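Long-range contact in macrophomate synthase intermolecular Diels-Alderase (Macrophoma commelinae, PDB 1IZC), which belongs to the HpcH/HpaI aldolase/citrate lyase family and folds as a TIM barrel that holds a magnesium ion and pyruvic acid: residues M36-I50 against I264-V277. The protein carries 1 engineered substitution. Residues are numbered along the deposited sequence; the frame is centred on the assembly and turned at random.
Sequences MADPSKTLMGVAHGI and IEQGYRAIAVQFDV
Asp-276 reaches across to the end of strand 43-48 and the loop after it, and takes three hydrogen bonds there. Its CB lies 3.8 Å from Ala-47 O and close to Ile-50 CD1. With chi1 at 63°, CG sits between the backbone N and the carbonyl carbon, which turns the carboxylate toward Gly-49. OD1 accepts from Gly-49 N at 2.8 Å, on its syn side. OD2 accepts from His-48 ND1 at 2.8 Å and from Ile-50 N at 3.1 Å, and these two donors come from opposite faces of the carboxylate plane. The His-48 bond lies in the ring plane, while ring and carboxylate are turned 73° apart. This grip probably fixes the rotation of the carboxylate. His-48 NE2 bonds to Thr-56, so both ring nitrogens are held.

Strands 43-48 and 271-275 run parallel. Six backbone hydrogen bonds join them and the residues at their ends, from Leu-43 N to Arg-269 O at one end to Asp-276 N to Ala-47 O at the other. At the Arg-269 end, Pro-39 CB lies over one face of the Arg-269 guanidinium. Arg-269 NH1 bonds to Ile-264 O and Tyr-268 O, and NH2 meets Met-36 O through a water.

The pair closes the eight-stranded barrel, first strand against last. Strand 66-70 flanks strand 43-48 on its other edge. Helix 53-61 packs on His-48 and Asp-276, helix 28-37 on Leu-43, and Ala-291 of a second subunit on Met-44 and Val-273.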
ATOM      1  N   MET A  36     -33.104 -22.555  -7.749  1.00 11.78           N
ATOM      2  CA  MET A  36     -34.527 -22.585  -7.438  1.00 12.30           C
ATOM      3  C   MET A  36     -35.161 -23.822  -8.077  1.00 12.12           C
ATOM      4  O   MET A  36     -35.983 -24.491  -7.460  1.00 15.04           O
ATOM      5  CB  MET A  36     -35.204 -21.318  -7.949  1.00 11.41           C
ATOM      6  CG  MET A  36     -34.811 -20.109  -7.138  1.00 13.86           C
ATOM      7  SD  MET A  36     -35.594 -18.637  -7.755  1.00 19.39           S
ATOM      8  CE  MET A  36     -34.419 -18.066  -8.953  1.00 35.03           C
ATOM      9  N   ALA A  37     -34.751 -24.134  -9.300  1.00 12.76           N
ATOM     10  CA  ALA A  37     -35.279 -25.295 -10.017  1.00 13.17           C
ATOM     11  C   ALA A  37     -34.829 -26.605  -9.381  1.00 16.87           C
ATOM     12  O   ALA A  37     -35.569 -27.591  -9.380  1.00 14.18           O
ATOM     13  CB  ALA A  37     -34.831 -25.259 -11.474  1.00 12.43           C
ATOM     14  N   ASP A  38     -33.605 -26.610  -8.848  1.00 12.67           N
ATOM     15  CA  ASP A  38     -33.047 -27.801  -8.212  1.00 13.24           C
ATOM     16  C   ASP A  38     -32.271 -27.342  -6.983  1.00 12.36           C
ATOM     17  O   ASP A  38     -31.103 -26.992  -7.085  1.00 12.88           O
ATOM     18  CB  ASP A  38     -32.112 -28.516  -9.191  1.00 15.38           C
ATOM     19  CG  ASP A  38     -31.460 -29.751  -8.588  1.00 20.27           C
ATOM     20  OD1 ASP A  38     -31.644 -29.987  -7.380  1.00 15.49           O
ATOM     21  OD2 ASP A  38     -30.764 -30.474  -9.333  1.00 20.90           O
ATOM     22  N   PRO A  39     -32.920 -27.343  -5.806  1.00 14.65           N
ATOM     23  CA  PRO A  39     -32.292 -26.913  -4.552  1.00 13.07           C
ATOM     24  C   PRO A  39     -31.021 -27.637  -4.127  1.00 14.75           C
ATOM     25  O   PRO A  39     -30.342 -27.177  -3.210  1.00 12.74           O
ATOM     26  CB  PRO A  39     -33.420 -27.047  -3.532  1.00 14.11           C
ATOM     27  CG  PRO A  39     -34.651 -26.784  -4.381  1.00 13.32           C
ATOM     28  CD  PRO A  39     -34.355 -27.608  -5.604  1.00 12.55           C
ATOM     29  N   SER A  40     -30.701 -28.762  -4.765  1.00 13.22           N
ATOM     30  CA  SER A  40     -29.462 -29.454  -4.419  1.00 14.95           C
ATOM     31  C   SER A  40     -28.327 -28.590  -4.968  1.00 14.54           C
ATOM     32  O   SER A  40     -27.154 -28.788  -4.621  1.00 15.17           O
ATOM     33  CB  SER A  40     -29.406 -30.859  -5.040  1.00 12.57           C
ATOM     34  OG  SER A  40     -29.190 -30.822  -6.442  1.00 15.96           O
ATOM     35  N   LYS A  41     -28.678 -27.624  -5.819  1.00 12.79           N
ATOM     36  CA  LYS A  41     -27.685 -26.725  -6.402  1.00 12.10           C
ATOM     37  C   LYS A  41     -27.591 -25.389  -5.650  1.00 12.66           C
ATOM     38  O   LYS A  41     -26.990 -24.431  -6.141  1.00 12.16           O
ATOM     39  CB  LYS A  41     -27.993 -26.466  -7.876  1.00 13.96           C
ATOM     40  CG  LYS A  41     -27.794 -27.675  -8.771  1.00 18.67           C
ATOM     41  CD  LYS A  41     -28.172 -27.323 -10.205  1.00 28.70           C
ATOM     42  CE  LYS A  41     -27.842 -28.453 -11.162  1.00 36.75           C
ATOM     43  NZ  LYS A  41     -28.191 -28.062 -12.561  1.00 45.10           N
ATOM     44  N   THR A  42     -28.198 -25.332  -4.471  1.00  9.82           N
ATOM     45  CA  THR A  42     -28.142 -24.144  -3.627  1.00 10.94           C
ATOM     46  C   THR A  42     -26.673 -23.720  -3.566  1.00 12.11           C
ATOM     47  O   THR A  42     -25.800 -24.553  -3.342  1.00 12.60           O
ATOM     48  CB  THR A  42     -28.655 -24.471  -2.206  1.00 13.10           C
ATOM     49  OG1 THR A  42     -30.084 -24.604  -2.240  1.00 12.52           O
ATOM     50  CG2 THR A  42     -28.263 -23.383  -1.207  1.00 11.01           C
ATOM     51  N   LEU A  43     -26.409 -22.433  -3.786  1.00  9.15           N
ATOM     52  CA  LEU A  43     -25.035 -21.926  -3.778  1.00 10.01           C
ATOM     53  C   LEU A  43     -24.432 -21.898  -2.386  1.00  9.45           C
ATOM     54  O   LEU A  43     -24.994 -21.298  -1.470  1.00  8.46           O
ATOM     55  CB  LEU A  43     -24.984 -20.517  -4.368  1.00 10.03           C
ATOM     56  CG  LEU A  43     -25.229 -20.403  -5.872  1.00 17.78           C
ATOM     57  CD1 LEU A  43     -26.635 -20.854  -6.192  1.00 18.60           C
ATOM     58  CD2 LEU A  43     -25.026 -18.955  -6.322  1.00 18.67           C
ATOM     59  N   MET A  44     -23.285 -22.551  -2.234  1.00  9.68           N
ATOM     60  CA  MET A  44     -22.600 -22.574  -0.947  1.00  8.37           C
ATOM     61  C   MET A  44     -21.362 -21.683  -1.097  1.00  7.22           C
ATOM     62  O   MET A  44     -20.496 -21.952  -1.935  1.00  9.72           O
ATOM     63  CB  MET A  44     -22.197 -24.007  -0.596  1.00 10.23           C
ATOM     64  CG  MET A  44     -23.358 -25.003  -0.646  1.00 10.13           C
ATOM     65  SD  MET A  44     -24.706 -24.539   0.447  1.00 11.60           S
ATOM     66  CE  MET A  44     -25.881 -25.905   0.081  1.00 13.12           C
ATOM     67  N   GLY A  45     -21.304 -20.615  -0.301  1.00 10.09           N
ATOM     68  CA  GLY A  45     -20.187 -19.695  -0.406  1.00 10.95           C
ATOM     69  C   GLY A  45     -19.523 -19.339   0.909  1.00  9.46           C
ATOM     70  O   GLY A  45     -19.785 -19.949   1.948  1.00 11.10           O
ATOM     71  N   VAL A  46     -18.673 -18.320   0.855  1.00  8.16           N
ATOM     72  CA  VAL A  46     -17.921 -17.880   2.020  1.00  9.44           C
ATOM     73  C   VAL A  46     -17.979 -16.364   2.138  1.00  9.45           C
ATOM     74  O   VAL A  46     -17.910 -15.644   1.126  1.00  9.03           O
ATOM     75  CB  VAL A  46     -16.438 -18.379   1.915  1.00  6.96           C
ATOM     76  CG1 VAL A  46     -15.758 -17.795   0.674  1.00  9.43           C
ATOM     77  CG2 VAL A  46     -15.660 -18.022   3.179  1.00  8.96           C
ATOM     78  N   ALA A  47     -18.138 -15.885   3.373  1.00  8.07           N
ATOM     79  CA  ALA A  47     -18.205 -14.447   3.646  1.00  8.76           C
ATOM     80  C   ALA A  47     -16.766 -13.985   3.845  1.00 10.97           C
ATOM     81  O   ALA A  47     -15.992 -14.637   4.538  1.00 10.41           O
ATOM     82  CB  ALA A  47     -19.040 -14.188   4.890  1.00  9.51           C
ATOM     83  N   HIS A  48     -16.431 -12.855   3.232  1.00  8.69           N
ATOM     84  CA  HIS A  48     -15.066 -12.317   3.221  1.00  7.76           C
ATOM     85  C   HIS A  48     -15.033 -10.877   3.751  1.00 10.55           C
ATOM     86  O   HIS A  48     -15.485  -9.928   3.089  1.00  8.68           O
ATOM     87  CB  HIS A  48     -14.583 -12.456   1.759  1.00  7.31           C
ATOM     88  CG  HIS A  48     -13.211 -11.927   1.464  1.00  7.62           C
ATOM     89  ND1 HIS A  48     -12.166 -11.977   2.365  1.00  9.37           N
ATOM     90  CD2 HIS A  48     -12.681 -11.472   0.303  1.00  9.57           C
ATOM     91  CE1 HIS A  48     -11.054 -11.582   1.769  1.00  9.12           C
ATOM     92  NE2 HIS A  48     -11.337 -11.270   0.515  1.00 10.00           N
ATOM     93  N   GLY A  49     -14.509 -10.732   4.973  1.00  8.73           N
ATOM     94  CA  GLY A  49     -14.422  -9.435   5.625  1.00  7.74           C
ATOM     95  C   GLY A  49     -12.990  -9.005   5.923  1.00 11.31           C
ATOM     96  O   GLY A  49     -12.765  -7.888   6.378  1.00 11.46           O
ATOM     97  N   ILE A  50     -12.026  -9.890   5.684  1.00  8.63           N
ATOM     98  CA  ILE A  50     -10.612  -9.556   5.909  1.00 10.24           C
ATOM     99  C   ILE A  50     -10.140  -8.821   4.660  1.00  9.08           C
ATOM    100  O   ILE A  50     -10.136  -9.394   3.567  1.00 12.03           O
ATOM    101  CB  ILE A  50      -9.758 -10.825   6.094  1.00  6.98           C
ATOM    102  CG1 ILE A  50     -10.194 -11.563   7.366  1.00  8.21           C
ATOM    103  CG2 ILE A  50      -8.281 -10.446   6.187  1.00  9.73           C
ATOM    104  CD1 ILE A  50      -9.581 -12.961   7.517  1.00  8.55           C
ATOM    105  N   ILE A 264     -32.382 -24.616   3.452  1.00 15.13           N
ATOM    106  CA  ILE A 264     -32.859 -24.878   2.101  1.00 16.18           C
ATOM    107  C   ILE A 264     -34.371 -25.092   2.128  1.00 19.46           C
ATOM    108  O   ILE A 264     -35.087 -24.612   1.249  1.00 19.45           O
ATOM    109  CB  ILE A 264     -32.159 -26.109   1.480  1.00 13.28           C
ATOM    110  CG1 ILE A 264     -30.692 -25.753   1.175  1.00 11.28           C
ATOM    111  CG2 ILE A 264     -32.879 -26.543   0.191  1.00 16.41           C
ATOM    112  CD1 ILE A 264     -29.837 -26.929   0.777  1.00 11.79           C
ATOM    113  N   GLU A 265     -34.856 -25.788   3.151  1.00 18.61           N
ATOM    114  CA  GLU A 265     -36.295 -26.049   3.270  1.00 21.08           C
ATOM    115  C   GLU A 265     -37.051 -24.743   3.459  1.00 21.96           C
ATOM    116  O   GLU A 265     -38.213 -24.617   3.059  1.00 24.03           O
ATOM    117  CB  GLU A 265     -36.576 -26.982   4.456  1.00 22.64           C
ATOM    118  CG  GLU A 265     -35.947 -28.355   4.308  1.00 30.48           C
ATOM    119  CD  GLU A 265     -36.168 -29.242   5.525  1.00 42.05           C
ATOM    120  OE1 GLU A 265     -35.863 -28.801   6.657  1.00 41.48           O
ATOM    121  OE2 GLU A 265     -36.641 -30.386   5.346  1.00 47.33           O
ATOM    122  N   GLN A 266     -36.381 -23.775   4.069  1.00 21.62           N
ATOM    123  CA  GLN A 266     -36.959 -22.463   4.323  1.00 22.91           C
ATOM    124  C   GLN A 266     -36.901 -21.532   3.115  1.00 24.73           C
ATOM    125  O   GLN A 266     -37.435 -20.425   3.156  1.00 25.41           O
ATOM    126  CB  GLN A 266     -36.244 -21.798   5.492  1.00 25.36           C
ATOM    127  CG  GLN A 266     -36.471 -22.471   6.820  1.00 29.62           C
ATOM    128  CD  GLN A 266     -35.683 -21.812   7.926  1.00 33.24           C
ATOM    129  OE1 GLN A 266     -35.811 -20.607   8.162  1.00 37.96           O
ATOM    130  NE2 GLN A 266     -34.860 -22.595   8.615  1.00 33.40           N
ATOM    131  N   GLY A 267     -36.240 -21.971   2.049  1.00 19.64           N
ATOM    132  CA  GLY A 267     -36.159 -21.147   0.859  1.00 19.48           C
ATOM    133  C   GLY A 267     -34.813 -20.500   0.578  1.00 16.13           C
ATOM    134  O   GLY A 267     -34.706 -19.717  -0.362  1.00 15.66           O
ATOM    135  N   TYR A 268     -33.790 -20.800   1.373  1.00 14.48           N
ATOM    136  CA  TYR A 268     -32.475 -20.206   1.108  1.00 10.84           C
ATOM    137  C   TYR A 268     -31.851 -20.895  -0.100  1.00 11.52           C
ATOM    138  O   TYR A 268     -31.840 -22.121  -0.169  1.00 13.27           O
ATOM    139  CB  TYR A 268     -31.525 -20.380   2.304  1.00 10.24           C
ATOM    140  CG  TYR A 268     -31.884 -19.573   3.540  1.00 15.97           C
ATOM    141  CD1 TYR A 268     -33.133 -19.708   4.138  1.00 18.91           C
ATOM    142  CD2 TYR A 268     -30.956 -18.719   4.140  1.00 23.29           C
ATOM    143  CE1 TYR A 268     -33.457 -19.025   5.296  1.00 21.91           C
ATOM    144  CE2 TYR A 268     -31.272 -18.024   5.313  1.00 23.33           C
ATOM    145  CZ  TYR A 268     -32.526 -18.187   5.880  1.00 29.77           C
ATOM    146  OH  TYR A 268     -32.866 -17.527   7.042  1.00 33.45           O
ATOM    147  N   ARG A 269     -31.321 -20.118  -1.038  1.00  9.87           N
ATOM    148  CA  ARG A 269     -30.679 -20.697  -2.216  1.00  9.00           C
ATOM    149  C   ARG A 269     -29.249 -20.192  -2.391  1.00  9.87           C
ATOM    150  O   ARG A 269     -28.575 -20.538  -3.357  1.00 10.52           O
ATOM    151  CB  ARG A 269     -31.514 -20.427  -3.471  1.00  9.82           C
ATOM    152  CG  ARG A 269     -32.915 -21.044  -3.404  1.00 15.11           C
ATOM    153  CD  ARG A 269     -32.885 -22.571  -3.497  1.00 12.44           C
ATOM    154  NE  ARG A 269     -34.241 -23.125  -3.403  1.00 14.45           N
ATOM    155  CZ  ARG A 269     -34.822 -23.503  -2.268  1.00 17.60           C
ATOM    156  NH1 ARG A 269     -34.169 -23.404  -1.119  1.00 15.90           N
ATOM    157  NH2 ARG A 269     -36.071 -23.970  -2.276  1.00 14.90           N
ATOM    158  N   ALA A 270     -28.793 -19.368  -1.454  1.00 10.82           N
ATOM    159  CA  ALA A 270     -27.409 -18.865  -1.472  1.00 13.44           C
ATOM    160  C   ALA A 270     -27.069 -18.771  -0.002  1.00 10.98           C
ATOM    161  O   ALA A 270     -27.633 -17.941   0.716  1.00 11.89           O
ATOM    162  CB  ALA A 270     -27.324 -17.498  -2.126  1.00  9.40           C
ATOM    163  N   ILE A 271     -26.159 -19.632   0.449  1.00 12.05           N
ATOM    164  CA  ILE A 271     -25.803 -19.673   1.860  1.00 10.50           C
ATOM    165  C   ILE A 271     -24.304 -19.525   2.096  1.00 10.15           C
ATOM    166  O   ILE A 271     -23.514 -20.253   1.506  1.00  9.61           O
ATOM    167  CB  ILE A 271     -26.228 -21.021   2.484  1.00 13.91           C
ATOM    168  CG1 ILE A 271     -27.706 -21.301   2.173  1.00 11.26           C
ATOM    169  CG2 ILE A 271     -25.978 -20.998   3.993  1.00 13.96           C
ATOM    170  CD1 ILE A 271     -28.161 -22.691   2.617  1.00 13.65           C
ATOM    171  N   ALA A 272     -23.925 -18.582   2.954  1.00  9.92           N
ATOM    172  CA  ALA A 272     -22.514 -18.407   3.294  1.00 10.93           C
ATOM    173  C   ALA A 272     -22.313 -19.420   4.420  1.00 11.18           C
ATOM    174  O   ALA A 272     -22.902 -19.275   5.492  1.00 14.68           O
ATOM    175  CB  ALA A 272     -22.267 -16.998   3.795  1.00 12.77           C
ATOM    176  N   VAL A 273     -21.499 -20.443   4.170  1.00 10.81           N
ATOM    177  CA  VAL A 273     -21.287 -21.492   5.159  1.00 10.72           C
ATOM    178  C   VAL A 273     -20.061 -21.331   6.043  1.00 12.45           C
ATOM    179  O   VAL A 273     -19.805 -22.164   6.910  1.00 12.34           O
ATOM    180  CB  VAL A 273     -21.251 -22.887   4.483  1.00 14.80           C
ATOM    181  CG1 VAL A 273     -22.597 -23.154   3.778  1.00 16.29           C
ATOM    182  CG2 VAL A 273     -20.101 -22.971   3.504  1.00 17.01           C
ATOM    183  N   GLN A 274     -19.305 -20.266   5.821  1.00 10.62           N
ATOM    184  CA  GLN A 274     -18.118 -19.989   6.628  1.00 12.74           C
ATOM    185  C   GLN A 274     -17.866 -18.485   6.487  1.00 13.61           C
ATOM    186  O   GLN A 274     -18.280 -17.869   5.502  1.00  9.60           O
ATOM    187  CB  GLN A 274     -16.947 -20.825   6.099  1.00 17.54           C
ATOM    188  CG  GLN A 274     -15.897 -21.270   7.113  1.00 20.66           C
ATOM    189  CD  GLN A 274     -16.428 -21.474   8.522  1.00 19.41           C
ATOM    190  OE1 GLN A 274     -16.506 -20.525   9.305  1.00 20.78           O
ATOM    191  NE2 GLN A 274     -16.791 -22.706   8.851  1.00 19.23           N
ATOM    192  N   PHE A 275     -17.217 -17.893   7.484  1.00 14.11           N
ATOM    193  CA  PHE A 275     -16.935 -16.461   7.499  1.00 14.17           C
ATOM    194  C   PHE A 275     -15.449 -16.385   7.810  1.00 12.28           C
ATOM    195  O   PHE A 275     -14.985 -16.993   8.785  1.00 11.89           O
ATOM    196  CB  PHE A 275     -17.807 -15.824   8.580  1.00 15.85           C
ATOM    197  CG  PHE A 275     -19.210 -16.385   8.592  1.00 23.92           C
ATOM    198  CD1 PHE A 275     -19.465 -17.639   9.160  1.00 28.92           C
ATOM    199  CD2 PHE A 275     -20.239 -15.737   7.918  1.00 22.15           C
ATOM    200  CE1 PHE A 275     -20.721 -18.243   9.046  1.00 32.60           C
ATOM    201  CE2 PHE A 275     -21.502 -16.328   7.795  1.00 25.86           C
ATOM    202  CZ  PHE A 275     -21.743 -17.586   8.358  1.00 28.70           C
ATOM    203  N   ASP A 276     -14.687 -15.672   6.985  1.00  9.58           N
ATOM    204  CA  ASP A 276     -13.259 -15.666   7.217  1.00  9.49           C
ATOM    205  C   ASP A 276     -12.799 -15.157   8.570  1.00 11.74           C
ATOM    206  O   ASP A 276     -12.003 -15.832   9.230  1.00  9.29           O
ATOM    207  CB  ASP A 276     -12.495 -15.001   6.043  1.00  9.40           C
ATOM    208  CG  ASP A 276     -12.822 -13.530   5.836  1.00  8.49           C
ATOM    209  OD1 ASP A 276     -13.709 -12.965   6.508  1.00  9.85           O
ATOM    210  OD2 ASP A 276     -12.147 -12.939   4.972  1.00 10.72           O
ATOM    211  N   VAL A 277     -13.319 -14.025   9.037  1.00  7.83           N
ATOM    212  CA  VAL A 277     -12.861 -13.505  10.326  1.00 10.45           C
ATOM    213  C   VAL A 277     -13.226 -14.396  11.515  1.00 11.41           C
ATOM    214  O   VAL A 277     -12.354 -14.818  12.292  1.00 10.07           O
ATOM    215  CB  VAL A 277     -13.408 -12.083  10.583  1.00 10.82           C
ATOM    216  CG1 VAL A 277     -12.977 -11.595  11.958  1.00 12.68           C
ATOM    217  CG2 VAL A 277     -12.886 -11.137   9.513  1.00 14.19           C
TER
HETATM  218  O   HOH W   1     -36.555 -23.570  -5.070  1.00 27.08           O